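Local coordinates for protein mitomycin biosynthesis 6-O-methyltransferase (Streptomyces lavendulae, PDB 3GWZ) that transfers the methyl group of S-adenosyl-L-methionine to the quinone hydroxyl of 6-demethylmitomycins A and B, forming mitomycins A and B, at residues A[244-248]-A[249-253]. Numbering follows the deposited sequence.
Sequences LLTGR and GLADR. With CA (calcium ion), chain E.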
loop_
_atom_site.group_PDB
_atom_site.type_symbol
_atom_site.label_atom_id
_atom_site.label_comp_id
_atom_site.label_asym_id
_atom_site.label_seq_id
_atom_site.Cartn_x
_atom_site.Cartn_y
_atom_site.Cartn_z
ATOM N N LEU A 244 16.303 8.844 8.539
ATOM C CA LEU A 244 16.567 8.189 7.252
ATOM C C LEU A 244 17.944 7.532 7.231
ATOM O O LEU A 244 18.084 6.350 6.873
ATOM C CB LEU A 244 16.417 9.180 6.088
ATOM C CG LEU A 244 16.715 8.703 4.658
ATOM C CD1 LEU A 244 15.976 9.548 3.614
ATOM C CD2 LEU A 244 18.216 8.688 4.359
ATOM N N LEU A 245 18.958 8.288 7.644
ATOM C CA LEU A 245 20.324 7.782 7.633
ATOM C C LEU A 245 20.530 6.646 8.638
ATOM O O LEU A 245 21.230 5.681 8.352
ATOM C CB LEU A 245 21.317 8.923 7.888
ATOM C CG LEU A 245 21.474 9.902 6.714
ATOM C CD1 LEU A 245 22.060 11.248 7.165
ATOM C CD2 LEU A 245 22.326 9.295 5.597
ATOM N N THR A 246 19.921 6.758 9.812
ATOM C CA THR A 246 20.084 5.726 10.830
ATOM C C THR A 246 19.440 4.406 10.396
ATOM O O THR A 246 20.048 3.338 10.521
ATOM C CB THR A 246 19.500 6.182 12.166
ATOM O OG1 THR A 246 20.190 7.364 12.593
ATOM C CG2 THR A 246 19.648 5.089 13.221
ATOM N N GLY A 247 18.217 4.487 9.875
ATOM C CA GLY A 247 17.491 3.301 9.441
ATOM C C GLY A 247 18.090 2.641 8.215
ATOM O O GLY A 247 17.767 1.491 7.894
ATOM N N ARG A 248 18.957 3.367 7.512
ATOM C CA ARG A 248 19.687 2.783 6.395
ATOM C C ARG A 248 21.088 2.315 6.821
ATOM O O ARG A 248 21.921 1.972 5.990
ATOM C CB ARG A 248 19.725 3.738 5.197
ATOM C CG ARG A 248 18.422 3.679 4.373
ATOM C CD ARG A 248 18.331 4.759 3.317
ATOM N NE ARG A 248 19.353 4.615 2.279
ATOM C CZ ARG A 248 19.425 5.383 1.199
ATOM N NH1 ARG A 248 18.524 6.340 1.017
ATOM N NH2 ARG A 248 20.388 5.196 0.299
ATOM N N GLY A 249 21.326 2.291 8.127
ATOM C CA GLY A 249 22.569 1.759 8.667
ATOM C C GLY A 249 23.772 2.664 8.469
ATOM O O GLY A 249 24.908 2.190 8.366
ATOM N N LEU A 250 23.536 3.971 8.416
ATOM C CA LEU A 250 24.623 4.897 8.097
ATOM C C LEU A 250 24.940 5.896 9.214
ATOM O O LEU A 250 25.751 6.805 9.022
ATOM C CB LEU A 250 24.323 5.640 6.793
ATOM C CG LEU A 250 24.435 4.821 5.506
ATOM C CD1 LEU A 250 23.789 5.571 4.345
ATOM C CD2 LEU A 250 25.896 4.516 5.202
ATOM N N ALA A 251 24.322 5.712 10.378
ATOM C CA ALA A 251 24.511 6.633 11.499
ATOM C C ALA A 251 25.960 6.724 11.969
ATOM O O ALA A 251 26.392 7.772 12.441
ATOM C CB ALA A 251 23.600 6.267 12.664
ATOM N N ASP A 252 26.719 5.641 11.860
ATOM C CA ASP A 252 28.119 5.710 12.285
ATOM C C ASP A 252 29.040 6.289 11.206
ATOM O O ASP A 252 30.248 6.411 11.413
ATOM C CB ASP A 252 28.629 4.348 12.777
ATOM C CG ASP A 252 28.618 3.290 11.693
ATOM O OD1 ASP A 252 28.132 3.573 10.575
ATOM O OD2 ASP A 252 29.088 2.162 11.967
ATOM N N ARG A 253 28.476 6.652 10.055
ATOM C CA ARG A 253 29.285 7.225 8.977
ATOM C C ARG A 253 28.874 8.654 8.627
ATOM O O ARG A 253 29.522 9.312 7.815
ATOM C CB ARG A 253 29.230 6.351 7.723
ATOM C CG ARG A 253 30.002 5.040 7.842
ATOM C CD ARG A 253 29.907 4.234 6.560
ATOM N NE ARG A 253 30.538 4.924 5.440
ATOM C CZ ARG A 253 30.239 4.689 4.169
ATOM N NH1 ARG A 253 29.310 3.786 3.866
ATOM N NH2 ARG A 253 30.860 5.362 3.205
HETATM CA CA CA E . 29.097 1.068 9.334
HETATM O O HOH W 1 22.593 3.467 11.495
HETATM O O HOH W 2 27.656 2.577 7.799
HETATM O O HOH W 3 31.464 2.084 9.301
#
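L250 and G249 turn their backbone N-H groups back onto the last turn of helix 235-247 and close it with a Schellman motif. L250 N donates to L245 O over 2.9 Å, tilted moderately from the carbonyl plane, while G249 N reaches T246 O over 2.9 Å from well above that carbonyl's plane (62°). Glycine suits the C-prime place: phi is positive (74°), and glycine, without a CB to press on R248 O, adopts it readily. The hydrophobic contact usual in this motif follows: with CG anti to the carbonyl carbon in each leucine (chi1 -72°), the side chains cross obliquely and L245 CD2 meets L250 CD1 at 4.2 Å. Both pack on A218 of the neighbouring helix 215-223, burying the turn's apolar face. On the exposed side the small A251 lays its CB 3.6 Å from T246 OG1, a hydroxyl already bonded to R242 O one turn back. Water 1 donates to T246 O and accepts from A251 N. Further out, the long R248 side chain, bent at chi3, carries NH2 to a salt bridge with D222 OD2. Water 2 links G249 O to D252 OD1 and also binds the calcium ion, which D252 OD2 binds at 2.9 Å and D107 of the second subunit shares. The helix's last carbonyls lack i+4 N-H partners; L250 N, G249 N and water 1 compensate, and calcium probably offsets the two carboxylates' charge across the subunit interface.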